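Local atomic coordinates of hemoglobin chain d1 (Lumbricus terrestris, PDB entry 1X9F), a protein that probably carries oxygen, as a heme-binding globin subunit of the large multi-chain hemoglobin of the earthworm. Residues D[20-23]-D[24-27]; D[59-62]-D[63-67]; D[126-129]-D[130-134]. One frame throughout, in Å; residues are numbered along the deposited sequence.

Interaction 1: D[20-23]-D[24-27]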
ATOM      1  N   HIS D  20     -13.259  -7.624  -9.678  1.00 48.50           N
ATOM      2  CA  HIS D  20     -14.576  -8.234  -9.468  1.00 49.97           C
ATOM      3  C   HIS D  20     -15.623  -7.356  -8.799  1.00 50.95           C
ATOM      4  O   HIS D  20     -15.996  -6.336  -9.368  1.00 53.44           O
ATOM      5  CB  HIS D  20     -14.446  -9.640  -8.874  1.00 48.38           C
ATOM      6  CG  HIS D  20     -13.690 -10.556  -9.775  1.00 52.74           C
ATOM      7  ND1 HIS D  20     -14.176 -10.946 -11.005  1.00 48.29           N
ATOM      8  CD2 HIS D  20     -12.437 -11.063  -9.688  1.00 53.95           C
ATOM      9  CE1 HIS D  20     -13.276 -11.696 -11.615  1.00 46.52           C
ATOM     10  NE2 HIS D  20     -12.212 -11.784 -10.836  1.00 52.15           N
ATOM     11  N   ALA D  21     -16.124  -7.738  -7.633  1.00 49.01           N
ATOM     12  CA  ALA D  21     -17.251  -6.992  -7.078  1.00 45.91           C
ATOM     13  C   ALA D  21     -16.923  -5.503  -6.868  1.00 43.98           C
ATOM     14  O   ALA D  21     -17.122  -4.670  -7.769  1.00 40.43           O
ATOM     15  CB  ALA D  21     -17.744  -7.644  -5.784  1.00 47.28           C
ATOM     16  N   HIS D  22     -16.411  -5.195  -5.678  1.00 40.99           N
ATOM     17  CA  HIS D  22     -16.100  -3.834  -5.260  1.00 38.15           C
ATOM     18  C   HIS D  22     -14.919  -3.207  -5.992  1.00 36.89           C
ATOM     19  O   HIS D  22     -14.862  -1.983  -6.142  1.00 36.29           O
ATOM     20  CB  HIS D  22     -15.841  -3.791  -3.755  1.00 37.27           C
ATOM     21  CG  HIS D  22     -15.858  -2.408  -3.197  1.00 38.46           C
ATOM     22  ND1 HIS D  22     -16.992  -1.625  -3.205  1.00 41.80           N
ATOM     23  CD2 HIS D  22     -14.879  -1.649  -2.651  1.00 38.59           C
ATOM     24  CE1 HIS D  22     -16.716  -0.451  -2.668  1.00 49.82           C
ATOM     25  NE2 HIS D  22     -15.440  -0.439  -2.326  1.00 45.91           N
ATOM     26  N   GLU D  23     -13.974  -4.035  -6.432  1.00 34.35           N
ATOM     27  CA  GLU D  23     -12.849  -3.537  -7.223  1.00 34.18           C
ATOM     28  C   GLU D  23     -13.316  -2.831  -8.489  1.00 31.94           C
ATOM     29  O   GLU D  23     -12.674  -1.881  -8.938  1.00 31.77           O
ATOM     30  CB  GLU D  23     -11.910  -4.666  -7.613  1.00 35.37           C
ATOM     31  CG  GLU D  23     -11.297  -5.391  -6.433  1.00 41.90           C
ATOM     32  CD  GLU D  23     -10.884  -6.804  -6.785  1.00 47.16           C
ATOM     33  OE1 GLU D  23     -10.600  -7.579  -5.852  1.00 58.98           O
ATOM     34  OE2 GLU D  23     -10.852  -7.151  -7.985  1.00 46.44           O
ATOM     35  N   ARG D  24     -14.420  -3.301  -9.069  1.00 30.15           N
ATOM     36  CA  ARG D  24     -14.986  -2.652 -10.252  1.00 28.80           C
ATOM     37  C   ARG D  24     -15.567  -1.293  -9.891  1.00 27.94           C
ATOM     38  O   ARG D  24     -15.306  -0.302 -10.578  1.00 27.67           O
ATOM     39  CB  ARG D  24     -16.047  -3.527 -10.920  1.00 26.51           C
ATOM     40  CG  ARG D  24     -15.488  -4.804 -11.500  1.00 23.19           C
ATOM     41  CD  ARG D  24     -16.540  -5.703 -12.117  1.00 21.17           C
ATOM     42  NE  ARG D  24     -15.941  -6.962 -12.545  1.00 23.36           N
ATOM     43  CZ  ARG D  24     -16.582  -7.933 -13.182  1.00 26.00           C
ATOM     44  NH1 ARG D  24     -17.871  -7.816 -13.488  1.00 20.71           N
ATOM     45  NH2 ARG D  24     -15.926  -9.035 -13.518  1.00 26.19           N
ATOM     46  N   VAL D  25     -16.337  -1.258  -8.804  1.00 26.82           N
ATOM     47  CA  VAL D  25     -16.933  -0.023  -8.300  1.00 27.08           C
ATOM     48  C   VAL D  25     -15.886   1.068  -8.045  1.00 24.36           C
ATOM     49  O   VAL D  25     -16.099   2.224  -8.412  1.00 25.54           O
ATOM     50  CB  VAL D  25     -17.785  -0.281  -7.035  1.00 28.17           C
ATOM     51  CG1 VAL D  25     -18.513   0.986  -6.592  1.00 29.60           C
ATOM     52  CG2 VAL D  25     -18.799  -1.391  -7.305  1.00 27.94           C
ATOM     53  N   ALA D  26     -14.755   0.713  -7.435  1.00 23.26           N
ATOM     54  CA  ALA D  26     -13.713   1.707  -7.168  1.00 24.68           C
ATOM     55  C   ALA D  26     -13.017   2.174  -8.442  1.00 24.78           C
ATOM     56  O   ALA D  26     -12.633   3.340  -8.556  1.00 25.04           O
ATOM     57  CB  ALA D  26     -12.698   1.180  -6.163  1.00 22.45           C
ATOM     58  N   PHE D  27     -12.864   1.259  -9.397  1.00 24.45           N
ATOM     59  CA  PHE D  27     -12.194   1.567 -10.653  1.00 24.95           C
ATOM     60  C   PHE D  27     -13.033   2.587 -11.404  1.00 25.53           C
ATOM     61  O   PHE D  27     -12.523   3.617 -11.870  1.00 25.46           O
ATOM     62  CB  PHE D  27     -12.024   0.285 -11.477  1.00 26.90           C
ATOM     63  CG  PHE D  27     -11.399   0.500 -12.828  1.00 27.52           C
ATOM     64  CD1 PHE D  27     -12.174   0.897 -13.911  1.00 25.76           C
ATOM     65  CD2 PHE D  27     -10.038   0.291 -13.021  1.00 31.89           C
ATOM     66  CE1 PHE D  27     -11.604   1.099 -15.161  1.00 25.07           C
ATOM     67  CE2 PHE D  27      -9.459   0.487 -14.272  1.00 32.04           C
ATOM     68  CZ  PHE D  27     -10.246   0.890 -15.343  1.00 28.14           C
TER
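R24 reaches back past H20 at the start of helix 21-38, the two side chains crossing at an angle and meeting at their polar ends without a hydrogen bond between them. The guanidinium NH2 of R24 lies 3.6 Å from ND1 of the H20 ring, and the two flat groups are inclined by 36°. R24 sets off with CG opposite its carbonyl carbon (chi1 -66°) and then runs fully extended to NE, which carries the charge back toward the residues before the helix. There NE donates to the carbonyl of G19, and the group also makes a cation-pi contact with F18. The extended chain of E23 brings OE2 to 3.0 Å from the backbone N of H20 and accepts its N-H from above the carboxylate plane, joining the residue before the helix to its first turn. In that turn R24 N makes a shorter-span bond to A21 O at 3.3 Å. The regular pattern follows: A26 N bonds to H22 O at 3.0 Å and F27 N to E23 O at 3.2 Å. The H22 ring passes V25 obliquely, with ND1 4.1 Å from V25 CB, but that nitrogen's bond is to an acidic side chain in the chain of another protein. The chemistry implies a helix start secured by polar groups folding backwards: E23 accepts an N-H, R24 donates to a carbonyl, and their charges stay apart, with E23 OE2 6.8 Å from R24 NE. The carboxylate of E23 probably also gains from lying near the N-terminal, positive end of the helix.

Interaction 2: D[59-62]-D[63-67]. With HEM (protoporphyrin IX containing Fe), chain T; CMO (carbon monoxide), chain U.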
ATOM      1  N   PHE D  59     -25.270   7.086  -9.545  1.00 20.11           N
ATOM      2  CA  PHE D  59     -24.166   7.220 -10.468  1.00 21.63           C
ATOM      3  C   PHE D  59     -23.268   5.982 -10.455  1.00 22.53           C
ATOM      4  O   PHE D  59     -22.714   5.607 -11.495  1.00 21.31           O
ATOM      5  CB  PHE D  59     -23.369   8.507 -10.231  1.00 19.40           C
ATOM      6  CG  PHE D  59     -22.329   8.750 -11.283  1.00 17.83           C
ATOM      7  CD1 PHE D  59     -22.641   9.432 -12.458  1.00 15.82           C
ATOM      8  CD2 PHE D  59     -21.041   8.243 -11.125  1.00 14.51           C
ATOM      9  CE1 PHE D  59     -21.672   9.631 -13.449  1.00 15.70           C
ATOM     10  CE2 PHE D  59     -20.068   8.434 -12.104  1.00 22.16           C
ATOM     11  CZ  PHE D  59     -20.383   9.133 -13.268  1.00 14.95           C
ATOM     12  N   GLY D  60     -23.142   5.346  -9.286  1.00 20.78           N
ATOM     13  CA  GLY D  60     -22.376   4.095  -9.172  1.00 21.37           C
ATOM     14  C   GLY D  60     -22.966   3.019 -10.062  1.00 23.13           C
ATOM     15  O   GLY D  60     -22.235   2.241 -10.682  1.00 23.42           O
ATOM     16  N   ALA D  61     -24.295   2.984 -10.126  1.00 23.69           N
ATOM     17  CA  ALA D  61     -25.008   2.075 -11.019  1.00 23.45           C
ATOM     18  C   ALA D  61     -24.661   2.367 -12.478  1.00 22.06           C
ATOM     19  O   ALA D  61     -24.298   1.451 -13.224  1.00 21.62           O
ATOM     20  CB  ALA D  61     -26.512   2.159 -10.788  1.00 22.19           C
ATOM     21  N   HIS D  62     -24.766   3.640 -12.875  1.00 20.38           N
ATOM     22  CA  HIS D  62     -24.382   4.062 -14.225  1.00 19.75           C
ATOM     23  C   HIS D  62     -22.926   3.680 -14.534  1.00 18.67           C
ATOM     24  O   HIS D  62     -22.641   3.059 -15.558  1.00 17.63           O
ATOM     25  CB  HIS D  62     -24.597   5.568 -14.425  1.00 21.16           C
ATOM     26  CG  HIS D  62     -23.965   6.095 -15.672  1.00 24.09           C
ATOM     27  ND1 HIS D  62     -24.480   5.839 -16.925  1.00 24.63           N
ATOM     28  CD2 HIS D  62     -22.838   6.817 -15.866  1.00 22.14           C
ATOM     29  CE1 HIS D  62     -23.707   6.399 -17.836  1.00 17.20           C
ATOM     30  NE2 HIS D  62     -22.700   6.995 -17.222  1.00 20.29           N
ATOM     31  N   SER D  63     -22.016   4.040 -13.634  1.00 19.07           N
ATOM     32  CA  SER D  63     -20.600   3.692 -13.754  1.00 20.40           C
ATOM     33  C   SER D  63     -20.388   2.199 -14.047  1.00 21.52           C
ATOM     34  O   SER D  63     -19.662   1.834 -14.975  1.00 21.21           O
ATOM     35  CB  SER D  63     -19.872   4.105 -12.472  1.00 18.24           C
ATOM     36  OG  SER D  63     -18.604   3.489 -12.360  1.00 26.36           O
ATOM     37  N   GLN D  64     -21.043   1.354 -13.255  1.00 20.64           N
ATOM     38  CA  GLN D  64     -20.965  -0.093 -13.407  1.00 17.89           C
ATOM     39  C   GLN D  64     -21.520  -0.559 -14.743  1.00 16.78           C
ATOM     40  O   GLN D  64     -20.960  -1.467 -15.362  1.00 14.19           O
ATOM     41  CB  GLN D  64     -21.684  -0.791 -12.250  1.00 19.62           C
ATOM     42  CG  GLN D  64     -20.947  -0.666 -10.938  1.00 20.80           C
ATOM     43  CD  GLN D  64     -19.486  -1.014 -11.084  1.00 29.45           C
ATOM     44  OE1 GLN D  64     -18.642  -0.129 -11.229  1.00 32.60           O
ATOM     45  NE2 GLN D  64     -19.180  -2.307 -11.065  1.00 24.62           N
ATOM     46  N   ARG D  65     -22.609   0.068 -15.187  1.00 16.11           N
ATOM     47  CA  ARG D  65     -23.185  -0.225 -16.502  1.00 18.25           C
ATOM     48  C   ARG D  65     -22.195   0.079 -17.619  1.00 18.97           C
ATOM     49  O   ARG D  65     -22.138  -0.655 -18.611  1.00 20.78           O
ATOM     50  CB  ARG D  65     -24.500   0.534 -16.728  1.00 17.09           C
ATOM     51  CG  ARG D  65     -25.678  -0.056 -15.970  1.00 20.16           C
ATOM     52  CD  ARG D  65     -27.043   0.421 -16.445  1.00 14.55           C
ATOM     53  NE  ARG D  65     -27.286   1.835 -16.150  1.00 19.98           N
ATOM     54  CZ  ARG D  65     -27.698   2.313 -14.977  1.00 16.97           C
ATOM     55  NH1 ARG D  65     -27.915   1.501 -13.945  1.00 19.32           N
ATOM     56  NH2 ARG D  65     -27.884   3.617 -14.834  1.00 17.68           N
ATOM     57  N   VAL D  66     -21.410   1.141 -17.454  1.00 19.33           N
ATOM     58  CA  VAL D  66     -20.400   1.519 -18.443  1.00 20.81           C
ATOM     59  C   VAL D  66     -19.267   0.513 -18.511  1.00 22.18           C
ATOM     60  O   VAL D  66     -18.907   0.068 -19.597  1.00 22.00           O
ATOM     61  CB  VAL D  66     -19.787   2.878 -18.115  1.00 21.76           C
ATOM     62  CG1 VAL D  66     -18.686   3.236 -19.129  1.00 18.90           C
ATOM     63  CG2 VAL D  66     -20.868   3.923 -18.069  1.00 18.38           C
ATOM     64  N   LEU D  67     -18.698   0.172 -17.359  1.00 24.03           N
ATOM     65  CA  LEU D  67     -17.603  -0.784 -17.316  1.00 23.04           C
ATOM     66  C   LEU D  67     -18.042  -2.149 -17.841  1.00 24.49           C
ATOM     67  O   LEU D  67     -17.276  -2.826 -18.537  1.00 24.77           O
ATOM     68  CB  LEU D  67     -17.039  -0.911 -15.897  1.00 25.06           C
ATOM     69  CG  LEU D  67     -16.095   0.167 -15.340  1.00 29.37           C
ATOM     70  CD1 LEU D  67     -15.001   0.553 -16.335  1.00 34.27           C
ATOM     71  CD2 LEU D  67     -16.856   1.411 -14.908  1.00 45.34           C
TER
HETATM   72  CHA HEM T 160     -25.083   5.339 -20.904  1.00 24.23           C
HETATM   73  CHB HEM T 160     -21.384   2.542 -22.385  1.00 20.77           C
HETATM   74  CHC HEM T 160     -18.571   6.501 -23.000  1.00 21.65           C
HETATM   75  CHD HEM T 160     -22.441   9.314 -21.860  1.00 18.59           C
HETATM   76  C1A HEM T 160     -24.242   4.180 -21.184  1.00 24.10           C
HETATM   77  C2A HEM T 160     -24.763   2.915 -20.992  1.00 25.88           C
HETATM   78  C3A HEM T 160     -23.694   2.013 -21.414  1.00 21.79           C
HETATM   79  C4A HEM T 160     -22.658   2.983 -21.824  1.00 22.16           C
HETATM   80  CMA HEM T 160     -23.678   0.503 -21.425  1.00 17.41           C
HETATM   81  CAA HEM T 160     -26.107   2.567 -20.415  1.00 27.92           C
HETATM   82  CBA HEM T 160     -27.144   2.169 -21.441  1.00 33.80           C
HETATM   83  CGA HEM T 160     -28.341   1.758 -20.610  1.00 35.54           C
HETATM   84  O1A HEM T 160     -28.298   0.699 -19.941  1.00 37.37           O
HETATM   85  O2A HEM T 160     -29.337   2.511 -20.618  1.00 40.37           O
HETATM   86  C1B HEM T 160     -20.261   3.414 -22.714  1.00 20.08           C
HETATM   87  C2B HEM T 160     -19.040   2.882 -23.093  1.00 24.54           C
HETATM   88  C3B HEM T 160     -18.309   4.017 -23.228  1.00 21.76           C
HETATM   89  C4B HEM T 160     -19.068   5.124 -22.967  1.00 21.91           C
HETATM   90  CMB HEM T 160     -18.615   1.440 -23.301  1.00 22.96           C
HETATM   91  CAB HEM T 160     -17.050   3.949 -23.629  1.00 22.28           C
HETATM   92  CBB HEM T 160     -15.842   3.778 -24.218  1.00 26.01           C
HETATM   93  C1C HEM T 160     -19.412   7.667 -22.691  1.00 25.22           C
HETATM   94  C2C HEM T 160     -18.887   8.945 -22.733  1.00 25.39           C
HETATM   95  C3C HEM T 160     -19.966   9.723 -22.427  1.00 24.80           C
HETATM   96  C4C HEM T 160     -21.055   8.891 -22.173  1.00 21.25           C
HETATM   97  CMC HEM T 160     -17.482   9.398 -23.073  1.00 30.03           C
HETATM   98  CAC HEM T 160     -19.797  11.204 -22.333  1.00 33.23           C
HETATM   99  CBC HEM T 160     -20.898  12.088 -22.320  1.00 37.10           C
HETATM  100  C1D HEM T 160     -23.590   8.446 -21.520  1.00 23.26           C
HETATM  101  C2D HEM T 160     -24.823   8.952 -21.096  1.00 21.43           C
HETATM  102  C3D HEM T 160     -25.594   7.847 -20.809  1.00 22.64           C
HETATM  103  C4D HEM T 160     -24.692   6.729 -21.122  1.00 24.41           C
HETATM  104  CMD HEM T 160     -25.226  10.400 -20.976  1.00 24.24           C
HETATM  105  CAD HEM T 160     -27.025   7.762 -20.341  1.00 26.62           C
HETATM  106  CBD HEM T 160     -27.133   7.841 -18.823  1.00 31.18           C
HETATM  107  CGD HEM T 160     -28.605   7.692 -18.514  1.00 28.75           C
HETATM  108  O1D HEM T 160     -29.157   6.591 -18.736  1.00 32.22           O
HETATM  109  O2D HEM T 160     -29.213   8.682 -18.060  1.00 39.91           O
HETATM  110  NA  HEM T 160     -23.001   4.289 -21.712  1.00 20.90           N
HETATM  111  NB  HEM T 160     -20.323   4.771 -22.609  1.00 20.69           N
HETATM  112  NC  HEM T 160     -20.738   7.590 -22.380  1.00 21.77           N
HETATM  113  ND  HEM T 160     -23.466   7.100 -21.532  1.00 22.27           N
HETATM  114 FE   HEM T 160     -21.891   5.948 -22.088  1.00 24.83          FE
HETATM  115  C   CMO U1164     -20.990   6.059 -19.999  1.00 32.24           C
HETATM  116  O   CMO U1164     -20.915   7.116 -19.186  1.00 37.11           O
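H62 and V66, one turn apart, form the tight side of this stretch. CG2 of V66 lies over one face of the H62 imidazole in a CH-pi contact, 3.9 Å from the ring centroid and 22° off its normal. With CG anti to the backbone N (chi1 168°), the ring swings toward the heme and places NE2 2.7 Å from the oxygen of the carbon monoxide. That hydrogen bond is bent, at 132°. The ring edge also meets the porphyrin, with CE1 3.4 Å from HEM C4D. R65, a heme-binding residue with CD 3.7 Å from HEM O1A, folds at chi3 and lays one guanidinium face over the backbone of A61 and H62. Its NH1 bonds to a polar side chain in the chain of another protein, so the assembly closes this flank. Elsewhere the segments touch lightly: F59 CE2 comes only to 4.3 Å from S63 CB, F59 being packed instead edge-to-face on W32, and G60 is the one partly exposed residue. Four i to i+4 backbone bonds, such as S63 N to F59 O, carry the helix through. Histidine and valine a turn apart over the bound gas are characteristic of the distal heme pocket on globin helix E.

Interaction 3: D[126-129]-D[130-134]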
ATOM      1  N   GLY D 126       0.254   0.514 -26.519  1.00 24.11           N
ATOM      2  CA  GLY D 126       0.081   0.324 -27.958  1.00 20.48           C
ATOM      3  C   GLY D 126      -1.141  -0.519 -28.273  1.00 24.28           C
ATOM      4  O   GLY D 126      -2.017  -0.097 -29.032  1.00 24.50           O
ATOM      5  N   ALA D 127      -1.203  -1.705 -27.669  1.00 24.79           N
ATOM      6  CA  ALA D 127      -2.311  -2.629 -27.893  1.00 25.47           C
ATOM      7  C   ALA D 127      -3.628  -2.002 -27.463  1.00 25.29           C
ATOM      8  O   ALA D 127      -4.589  -2.007 -28.227  1.00 25.22           O
ATOM      9  CB  ALA D 127      -2.076  -3.946 -27.167  1.00 23.79           C
ATOM     10  N   TRP D 128      -3.666  -1.450 -26.252  1.00 29.49           N
ATOM     11  CA  TRP D 128      -4.874  -0.793 -25.757  1.00 31.05           C
ATOM     12  C   TRP D 128      -5.338   0.292 -26.683  1.00 32.66           C
ATOM     13  O   TRP D 128      -6.494   0.293 -27.113  1.00 33.49           O
ATOM     14  CB  TRP D 128      -4.670  -0.217 -24.367  1.00 27.41           C
ATOM     15  CG  TRP D 128      -4.876  -1.243 -23.381  1.00 26.02           C
ATOM     16  CD1 TRP D 128      -3.938  -2.097 -22.904  1.00 26.10           C
ATOM     17  CD2 TRP D 128      -6.115  -1.617 -22.772  1.00 24.47           C
ATOM     18  NE1 TRP D 128      -4.503  -2.964 -22.002  1.00 30.87           N
ATOM     19  CE2 TRP D 128      -5.843  -2.693 -21.906  1.00 25.41           C
ATOM     20  CE3 TRP D 128      -7.432  -1.139 -22.853  1.00 21.61           C
ATOM     21  CZ2 TRP D 128      -6.831  -3.301 -21.124  1.00 24.27           C
ATOM     22  CZ3 TRP D 128      -8.419  -1.751 -22.078  1.00 20.76           C
ATOM     23  CH2 TRP D 128      -8.109  -2.819 -21.225  1.00 18.95           C
ATOM     24  N   HIS D 129      -4.425   1.200 -27.003  1.00 35.37           N
ATOM     25  CA  HIS D 129      -4.758   2.337 -27.827  1.00 38.89           C
ATOM     26  C   HIS D 129      -5.348   1.944 -29.168  1.00 38.63           C
ATOM     27  O   HIS D 129      -6.364   2.494 -29.579  1.00 39.11           O
ATOM     28  CB  HIS D 129      -3.542   3.212 -28.046  1.00 42.43           C
ATOM     29  CG  HIS D 129      -3.895   4.592 -28.474  1.00 47.75           C
ATOM     30  ND1 HIS D 129      -4.279   5.564 -27.577  1.00 48.14           N
ATOM     31  CD2 HIS D 129      -3.973   5.155 -29.701  1.00 56.47           C
ATOM     32  CE1 HIS D 129      -4.556   6.676 -28.232  1.00 54.49           C
ATOM     33  NE2 HIS D 129      -4.377   6.455 -29.523  1.00 57.93           N
ATOM     34  N   ASP D 130      -4.701   1.008 -29.852  1.00 39.57           N
ATOM     35  CA  ASP D 130      -5.233   0.499 -31.102  1.00 41.65           C
ATOM     36  C   ASP D 130      -6.628  -0.043 -30.852  1.00 43.49           C
ATOM     37  O   ASP D 130      -7.606   0.415 -31.454  1.00 44.30           O
ATOM     38  CB  ASP D 130      -4.343  -0.617 -31.654  1.00 42.78           C
ATOM     39  CG  ASP D 130      -3.012  -0.107 -32.168  1.00 45.34           C
ATOM     40  OD1 ASP D 130      -2.150  -0.943 -32.511  1.00 46.98           O
ATOM     41  OD2 ASP D 130      -2.733   1.107 -32.272  1.00 52.97           O
ATOM     42  N   CYS D 131      -6.694  -1.003 -29.924  1.00 44.34           N
ATOM     43  CA  CYS D 131      -7.885  -1.806 -29.668  1.00 44.86           C
ATOM     44  C   CYS D 131      -9.136  -1.054 -29.216  1.00 41.73           C
ATOM     45  O   CYS D 131     -10.211  -1.234 -29.795  1.00 42.44           O
ATOM     46  CB  CYS D 131      -7.540  -2.871 -28.636  1.00 45.95           C
ATOM     47  SG  CYS D 131      -7.917  -4.530 -29.199  1.00 61.51           S
ATOM     48  N   VAL D 132      -9.006  -0.235 -28.178  1.00 39.28           N
ATOM     49  CA  VAL D 132     -10.160   0.483 -27.636  1.00 37.52           C
ATOM     50  C   VAL D 132     -10.582   1.611 -28.579  1.00 37.44           C
ATOM     51  O   VAL D 132     -11.765   1.948 -28.662  1.00 36.22           O
ATOM     52  CB  VAL D 132      -9.888   1.011 -26.200  1.00 39.05           C
ATOM     53  CG1 VAL D 132     -11.056   1.845 -25.684  1.00 32.14           C
ATOM     54  CG2 VAL D 132      -9.629  -0.144 -25.248  1.00 36.41           C
ATOM     55  N   ASP D 133      -9.607   2.174 -29.293  1.00 35.57           N
ATOM     56  CA  ASP D 133      -9.841   3.228 -30.280  1.00 35.36           C
ATOM     57  C   ASP D 133     -10.936   2.835 -31.249  1.00 33.19           C
ATOM     58  O   ASP D 133     -11.876   3.596 -31.484  1.00 33.15           O
ATOM     59  CB  ASP D 133      -8.574   3.477 -31.081  1.00 36.71           C
ATOM     60  CG  ASP D 133      -8.240   4.935 -31.198  1.00 42.35           C
ATOM     61  OD1 ASP D 133      -7.037   5.240 -31.363  1.00 52.28           O
ATOM     62  OD2 ASP D 133      -9.089   5.851 -31.135  1.00 46.84           O
ATOM     63  N   GLN D 134     -10.802   1.633 -31.804  1.00 32.88           N
ATOM     64  CA  GLN D 134     -11.810   1.057 -32.676  1.00 33.56           C
ATOM     65  C   GLN D 134     -13.177   1.007 -31.988  1.00 33.90           C
ATOM     66  O   GLN D 134     -14.197   1.309 -32.614  1.00 35.68           O
ATOM     67  CB  GLN D 134     -11.380  -0.342 -33.125  1.00 34.49           C
ATOM     68  CG  GLN D 134     -12.481  -1.144 -33.814  1.00 37.05           C
ATOM     69  CD  GLN D 134     -12.180  -2.629 -33.899  1.00 39.32           C
ATOM     70  OE1 GLN D 134     -12.764  -3.331 -34.727  1.00 35.25           O
ATOM     71  NE2 GLN D 134     -11.276  -3.115 -33.051  1.00 35.00           N
TER
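V132 N donates to W128 O at 2.8 Å, almost straight at 174°, and this is the shortest of the backbone bonds that join the two halves of this helical stretch. Its neighbours are of the same kind, with C131 N bonded to A127 O at 2.9 Å and D130 N to G126 O at 3.0 Å. The side chains of the first pair meet as well. CG of W128 is opposite its carbonyl carbon (chi1 -84°), which brings the six-membered part of the indole across V132 at an angle, with CE3 3.4 Å from CG2. The ring is fixed in its rotation by a second partner, since NE1 donates to Q13 OE1. On another side of the helix, H129 and D133 lie side by side and point the same way, though ring and carboxylate planes are 78° apart. NE2 of H129 is 3.5 Å from D133 OD1, but the angle is too poor for a hydrogen bond, and any attraction would depend on the charge of the ring, which the model does not reveal. The D130 carboxylate lies near the carbonyl of G126, CG 3.3 Å from G126 O, and its OD1 comes close to the carboxylate of E6, a like-charged neighbour that would probably raise the affinity of one of the two for a proton. C131 is tied to C2 by a disulfide. Helix 125-139, helix H of the globin fold, thus has helix 4-18 against A127, W128 and C131, while helix 101-119 packs on W128, H129 and V132.

Interactions 1 and 2 sit on helices that follow each other in the chain and pack together, their centres 11 Å apart. Q64 does much of the joining: its NE2 is 3.4 Å from R24 CB and its OE1 is 3.4 Å from V25 CA, while F27 CE1 meets L67 CD1 at 3.6 Å. Only interaction 2 touches the ligand; the F27 side chain of interaction 1 stays about 10 Å from the heme. Interaction 3 touches neither of the others, its centre lying 22 Å from that of interaction 2, on the opposite side of the chain's centre. The side chain of V132 nevertheless comes within about 5 Å of the same heme, so the two helices approach one porphyrin from different sides of that centre.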